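Local atomic coordinates of cryptic loci regulator 2 (Schizosaccharomyces pombe 972h-, PDB entry 5IKJ), a protein that promotes transcriptional silencing upstream of histone deacetylases and is required for proper nucleosome positioning at heterochromatic loci. Residues C331-L336 with V511-S516; F337-P342 with D377-I382. All coordinates share one frame; numbering follows the deposited sequence.

Contact 1: residues C331-L336 with V511-S516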
loop_
_atom_site.group_PDB
_atom_site.type_symbol
_atom_site.label_atom_id
_atom_site.label_comp_id
_atom_site.label_asym_id
_atom_site.label_seq_id
_atom_site.Cartn_x
_atom_site.Cartn_y
_atom_site.Cartn_z
ATOM N N CYS A 331 -3.367 -22.433 5.435
ATOM C CA CYS A 331 -2.461 -21.996 6.489
ATOM C C CYS A 331 -1.165 -22.794 6.530
ATOM O O CYS A 331 -0.395 -22.648 7.486
ATOM C CB CYS A 331 -3.171 -22.070 7.842
ATOM S SG CYS A 331 -4.573 -20.935 7.958
ATOM N N GLN A 332 -0.911 -23.630 5.525
ATOM C CA GLN A 332 0.385 -24.260 5.337
ATOM C C GLN A 332 1.171 -23.631 4.198
ATOM O O GLN A 332 2.312 -24.038 3.952
ATOM C CB GLN A 332 0.219 -25.761 5.072
ATOM C CG GLN A 332 -0.254 -26.554 6.274
ATOM C CD GLN A 332 0.078 -28.028 6.160
ATOM O OE1 GLN A 332 0.079 -28.593 5.067
ATOM N NE2 GLN A 332 0.377 -28.656 7.291
ATOM N N THR A 333 0.600 -22.654 3.503
ATOM C CA THR A 333 1.233 -22.060 2.338
ATOM C C THR A 333 1.912 -20.744 2.699
ATOM O O THR A 333 1.781 -20.220 3.808
ATOM C CB THR A 333 0.212 -21.822 1.221
ATOM O OG1 THR A 333 -0.748 -20.847 1.648
ATOM C CG2 THR A 333 -0.501 -23.111 0.852
ATOM N N TRP A 334 2.657 -20.213 1.730
ATOM C CA TRP A 334 3.216 -18.871 1.819
ATOM C C TRP A 334 3.526 -18.395 0.410
ATOM O O TRP A 334 3.820 -19.200 -0.477
ATOM C CB TRP A 334 4.478 -18.828 2.692
ATOM C CG TRP A 334 5.611 -19.675 2.185
ATOM C CD1 TRP A 334 5.837 -20.992 2.461
ATOM C CD2 TRP A 334 6.679 -19.255 1.326
ATOM N NE1 TRP A 334 6.977 -21.420 1.824
ATOM C CE2 TRP A 334 7.513 -20.374 1.121
ATOM C CE3 TRP A 334 7.011 -18.046 0.710
ATOM C CZ2 TRP A 334 8.656 -20.317 0.325
ATOM C CZ3 TRP A 334 8.146 -17.992 -0.081
ATOM C CH2 TRP A 334 8.954 -19.121 -0.266
ATOM N N ASN A 335 3.447 -17.080 0.206
ATOM C CA ASN A 335 3.728 -16.511 -1.106
ATOM C C ASN A 335 4.212 -15.078 -0.961
ATOM O O ASN A 335 3.593 -14.277 -0.253
ATOM C CB ASN A 335 2.486 -16.567 -2.007
ATOM C CG ASN A 335 1.290 -15.851 -1.408
ATOM O OD1 ASN A 335 0.726 -16.295 -0.409
ATOM N ND2 ASN A 335 0.882 -14.753 -2.033
ATOM N N LEU A 336 5.321 -14.765 -1.629
ATOM C CA LEU A 336 5.790 -13.393 -1.725
ATOM C C LEU A 336 4.906 -12.605 -2.684
ATOM O O LEU A 336 4.283 -13.164 -3.590
ATOM C CB LEU A 336 7.240 -13.355 -2.214
ATOM C CG LEU A 336 8.351 -13.802 -1.263
ATOM C CD1 LEU A 336 9.556 -14.263 -2.064
ATOM C CD2 LEU A 336 8.742 -12.672 -0.324
ATOM N N VAL A 511 4.292 -24.211 8.059
ATOM C CA VAL A 511 4.303 -23.478 6.799
ATOM C C VAL A 511 5.435 -24.053 5.954
ATOM O O VAL A 511 6.612 -23.804 6.227
ATOM C CB VAL A 511 4.477 -21.971 7.029
ATOM C CG1 VAL A 511 4.496 -21.219 5.706
ATOM C CG2 VAL A 511 3.362 -21.442 7.927
ATOM N N LYS A 512 5.080 -24.827 4.926
ATOM C CA LYS A 512 6.074 -25.573 4.168
ATOM C C LYS A 512 5.812 -25.631 2.669
ATOM O O LYS A 512 6.577 -26.292 1.960
ATOM C CB LYS A 512 6.175 -27.008 4.714
ATOM C CG LYS A 512 4.901 -27.829 4.559
ATOM C CD LYS A 512 4.816 -28.915 5.624
ATOM C CE LYS A 512 3.926 -30.069 5.194
ATOM N NZ LYS A 512 4.009 -31.208 6.150
ATOM N N GLU A 513 4.776 -24.969 2.161
ATOM C CA GLU A 513 4.420 -25.030 0.749
ATOM C C GLU A 513 4.382 -23.615 0.190
ATOM O O GLU A 513 3.648 -22.764 0.701
ATOM C CB GLU A 513 3.067 -25.720 0.557
ATOM C CG GLU A 513 2.659 -25.902 -0.896
ATOM C CD GLU A 513 1.269 -26.492 -1.043
ATOM O OE1 GLU A 513 0.705 -26.954 -0.028
ATOM O OE2 GLU A 513 0.739 -26.491 -2.175
ATOM N N ARG A 514 5.168 -23.360 -0.852
ATOM C CA ARG A 514 5.124 -22.071 -1.526
ATOM C C ARG A 514 4.064 -22.096 -2.618
ATOM O O ARG A 514 3.895 -23.101 -3.314
ATOM C CB ARG A 514 6.477 -21.705 -2.137
ATOM C CG ARG A 514 6.536 -20.252 -2.603
ATOM C CD ARG A 514 7.716 -19.964 -3.515
ATOM N NE ARG A 514 7.683 -20.767 -4.737
ATOM C CZ ARG A 514 8.642 -21.598 -5.139
ATOM N NH1 ARG A 514 9.753 -21.759 -4.435
ATOM N NH2 ARG A 514 8.491 -22.272 -6.271
ATOM N N THR A 515 3.353 -20.983 -2.758
ATOM C CA THR A 515 2.381 -20.804 -3.824
ATOM C C THR A 515 2.677 -19.499 -4.550
ATOM O O THR A 515 3.392 -18.630 -4.046
ATOM C CB THR A 515 0.942 -20.799 -3.285
ATOM O OG1 THR A 515 0.738 -19.647 -2.458
ATOM C CG2 THR A 515 0.675 -22.059 -2.472
ATOM N N SER A 516 2.119 -19.375 -5.752
ATOM C CA SER A 516 2.327 -18.193 -6.573
ATOM C C SER A 516 1.400 -17.046 -6.204
ATOM O O SER A 516 1.580 -15.935 -6.715
ATOM C CB SER A 516 2.120 -18.542 -8.048
ATOM O OG SER A 516 0.794 -18.995 -8.270
HETATM O O HOH W 1 2.203 -14.092 -4.590
#
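T333 pairs with E513 and W334 with R514 in a short parallel bridge, T333 to E513 being 4.6 Å apart at their CA atoms. Q332 O, just before the strand, accepts two amides, K512 N at 3.0 Å and E513 N at 3.2 Å. The exchange continues with W334 N giving to E513 O and T515 N giving to W334 O at 2.9 Å, the latter fairly straight (164°). On one side of the sheet the methyls of T333 and T515 meet, CG2 to CG2 at 3.7 Å, while T333 OG1 bonds I330 O and T515 OG1 bonds S517 O. On the other side W334, its CG held between the backbone N and carbonyl carbon (chi1 61°), lays its indole across the neighbouring strand. R514 CG sits over one face, 3.5 Å from the centroid of the six-membered ring of W334, and V511 CG1 reaches W334 CD1 obliquely at 3.5 Å. R514 then bends at its third torsion, and its guanidinium stands at 89° to the indole, where NH1 bonds the backbone of another protein's chain. A water joins N335 ND2 to S516 O. Backbone bonds set the alignment, while R514 serves two surfaces, its aliphatic part covering the tryptophan and its charged end bonding the partner protein.

Contact 2: residues F337-P342 with D377-I382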
loop_
_atom_site.group_PDB
_atom_site.type_symbol
_atom_site.label_atom_id
_atom_site.label_comp_id
_atom_site.label_asym_id
_atom_site.label_seq_id
_atom_site.Cartn_x
_atom_site.Cartn_y
_atom_site.Cartn_z
ATOM N N PHE A 337 4.856 -11.290 -2.481
ATOM C CA PHE A 337 4.118 -10.415 -3.379
ATOM C C PHE A 337 4.695 -9.009 -3.301
ATOM O O PHE A 337 5.339 -8.633 -2.319
ATOM C CB PHE A 337 2.619 -10.391 -3.045
ATOM C CG PHE A 337 2.318 -9.996 -1.627
ATOM C CD1 PHE A 337 2.237 -8.661 -1.267
ATOM C CD2 PHE A 337 2.106 -10.960 -0.659
ATOM C CE1 PHE A 337 1.958 -8.296 0.035
ATOM C CE2 PHE A 337 1.824 -10.602 0.646
ATOM C CZ PHE A 337 1.751 -9.268 0.994
ATOM N N GLY A 338 4.455 -8.238 -4.357
ATOM C CA GLY A 338 4.821 -6.836 -4.373
ATOM C C GLY A 338 6.298 -6.583 -4.582
ATOM O O GLY A 338 6.937 -5.898 -3.776
ATOM N N ILE A 339 6.856 -7.121 -5.667
ATOM C CA ILE A 339 8.257 -6.879 -5.976
ATOM C C ILE A 339 8.451 -5.409 -6.321
ATOM O O ILE A 339 7.587 -4.779 -6.947
ATOM C CB ILE A 339 8.719 -7.792 -7.126
ATOM C CG1 ILE A 339 10.244 -7.766 -7.249
ATOM C CG2 ILE A 339 8.070 -7.376 -8.439
ATOM C CD1 ILE A 339 10.804 -8.871 -8.125
ATOM N N PHE A 340 9.587 -4.853 -5.908
ATOM C CA PHE A 340 9.892 -3.458 -6.183
ATOM C C PHE A 340 11.401 -3.269 -6.179
ATOM O O PHE A 340 12.159 -4.141 -5.748
ATOM C CB PHE A 340 9.232 -2.527 -5.159
ATOM C CG PHE A 340 9.861 -2.581 -3.800
ATOM C CD1 PHE A 340 9.585 -3.625 -2.936
ATOM C CD2 PHE A 340 10.730 -1.585 -3.385
ATOM C CE1 PHE A 340 10.162 -3.677 -1.683
ATOM C CE2 PHE A 340 11.314 -1.632 -2.132
ATOM C CZ PHE A 340 11.030 -2.678 -1.282
ATOM N N GLN A 341 11.830 -2.108 -6.671
ATOM C CA GLN A 341 13.238 -1.742 -6.671
ATOM C C GLN A 341 13.490 -0.755 -5.542
ATOM O O GLN A 341 12.948 0.359 -5.581
ATOM C CB GLN A 341 13.635 -1.124 -8.009
ATOM C CG GLN A 341 13.646 -2.102 -9.169
ATOM C CD GLN A 341 14.714 -3.167 -9.018
ATOM O OE1 GLN A 341 15.651 -3.016 -8.234
ATOM N NE2 GLN A 341 14.577 -4.254 -9.769
ATOM N N PRO A 342 14.279 -1.101 -4.525
ATOM C CA PRO A 342 14.611 -0.112 -3.493
ATOM C C PRO A 342 15.191 1.150 -4.116
ATOM O O PRO A 342 15.816 1.114 -5.178
ATOM C CB PRO A 342 15.642 -0.838 -2.621
ATOM C CG PRO A 342 15.349 -2.284 -2.815
ATOM C CD PRO A 342 14.862 -2.423 -4.230
ATOM N N ASP A 377 16.113 -9.650 -5.048
ATOM C CA ASP A 377 14.751 -9.207 -5.309
ATOM C C ASP A 377 14.095 -8.830 -3.988
ATOM O O ASP A 377 14.147 -9.596 -3.021
ATOM C CB ASP A 377 13.946 -10.300 -6.010
ATOM C CG ASP A 377 14.371 -10.505 -7.450
ATOM O OD1 ASP A 377 14.955 -9.571 -8.041
ATOM O OD2 ASP A 377 14.114 -11.597 -7.996
ATOM N N HIS A 378 13.487 -7.648 -3.948
ATOM C CA HIS A 378 12.855 -7.128 -2.746
ATOM C C HIS A 378 11.341 -7.130 -2.913
ATOM O O HIS A 378 10.824 -6.962 -4.021
ATOM C CB HIS A 378 13.359 -5.716 -2.439
ATOM C CG HIS A 378 14.836 -5.647 -2.201
ATOM N ND1 HIS A 378 15.382 -5.532 -0.941
ATOM C CD2 HIS A 378 15.881 -5.694 -3.061
ATOM C CE1 HIS A 378 16.700 -5.504 -1.036
ATOM N NE2 HIS A 378 17.028 -5.601 -2.311
ATOM N N PHE A 379 10.633 -7.324 -1.803
ATOM C CA PHE A 379 9.197 -7.561 -1.840
ATOM C C PHE A 379 8.496 -6.775 -0.744
ATOM O O PHE A 379 8.988 -6.680 0.384
ATOM C CB PHE A 379 8.888 -9.056 -1.691
ATOM C CG PHE A 379 9.347 -9.883 -2.853
ATOM C CD1 PHE A 379 8.522 -10.080 -3.946
ATOM C CD2 PHE A 379 10.606 -10.458 -2.858
ATOM C CE1 PHE A 379 8.941 -10.837 -5.022
ATOM C CE2 PHE A 379 11.032 -11.218 -3.933
ATOM C CZ PHE A 379 10.196 -11.407 -5.015
ATOM N N TYR A 380 7.328 -6.227 -1.090
ATOM C CA TYR A 380 6.529 -5.478 -0.124
ATOM C C TYR A 380 6.129 -6.344 1.063
ATOM O O TYR A 380 6.098 -5.867 2.205
ATOM C CB TYR A 380 5.277 -4.930 -0.803
ATOM C CG TYR A 380 5.311 -3.458 -1.104
ATOM C CD1 TYR A 380 5.906 -2.976 -2.260
ATOM C CD2 TYR A 380 4.725 -2.549 -0.241
ATOM C CE1 TYR A 380 5.922 -1.625 -2.540
ATOM C CE2 TYR A 380 4.738 -1.204 -0.510
ATOM C CZ TYR A 380 5.336 -0.742 -1.658
ATOM O OH TYR A 380 5.336 0.611 -1.911
ATOM N N GLY A 381 5.801 -7.606 0.818
ATOM C CA GLY A 381 5.239 -8.418 1.881
ATOM C C GLY A 381 5.214 -9.884 1.510
ATOM O O GLY A 381 5.672 -10.294 0.441
ATOM N N ILE A 382 4.653 -10.672 2.425
ATOM C CA ILE A 382 4.631 -12.123 2.298
ATOM C C ILE A 382 3.500 -12.669 3.156
ATOM O O ILE A 382 3.329 -12.262 4.310
ATOM C CB ILE A 382 5.984 -12.728 2.715
ATOM C CG1 ILE A 382 6.028 -14.226 2.411
ATOM C CG2 ILE A 382 6.248 -12.479 4.197
ATOM C CD1 ILE A 382 7.418 -14.827 2.522
#
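G338 O receives Y380 N at 2.7 Å, the shortest hydrogen bond between the two segments. F379 CA approaches G338 O as well, at 3.4 Å in a CA-H...O contact. The amide comes from above the carbonyl plane, 40° out of it, and the oxygen also lies in plane at the edges of the F340 and Y380 rings. A classic beta bulge sets two residues, Y380 and G381, opposite the single F337: F337 N bonds G381 O at 3.2 Å, and the return bond from G381 N to F337 O is weak. With CG between its backbone N and carbonyl carbon (chi1 56°), the F337 ring swings across to the other strand and covers G381, whose CA lies 4.1 Å from the ring centroid. G381 has no CB to stand in its way. Around this ring pack W390, edge-to-face, and F383, so an alanine here would probably uncover the G381 backbone and take from both aromatics their shared partner. Farther along, Y380 turns its edge to the face of F340, with the planes at 64° and the centroids 5.3 Å apart, and H378 CB lies over F340 too. P342 CG rests over the centre of the H378 imidazole at 3.5 Å, while ND1 of that histidine bonds D416 OD1. On the face of the sheet bearing I339 and F379, I339 CB meets F379 CE1 at 3.7 Å. Hydrogen bonds between the segments are all backbone to backbone; ring faces laid on CH groups join strands whose regular pairing the bulge interrupts.

Strand 333-340 runs through both contacts, pairing parallel with 513-514 in contact 1 and antiparallel with 377-384 in contact 2, so one mixed sheet carries both. In sequence, both segments of contact 2 fall between those of contact 1. Contact 1 is the more peripheral, its centre about 22 Å from that of the chain against about 12 Å, and its second segment brings lysine, glutamate and arginine to its more exposed side. Contact 2 buries more aromatic surface, with Y380 reaching helix 214-237. The two meet directly at I382, whose CD1 touches W334 CE3 at 3.7 Å and L336 CD2 at 3.8 Å. Both approach another protein's chain, contact 1 with a hydrogen bond as well as packing.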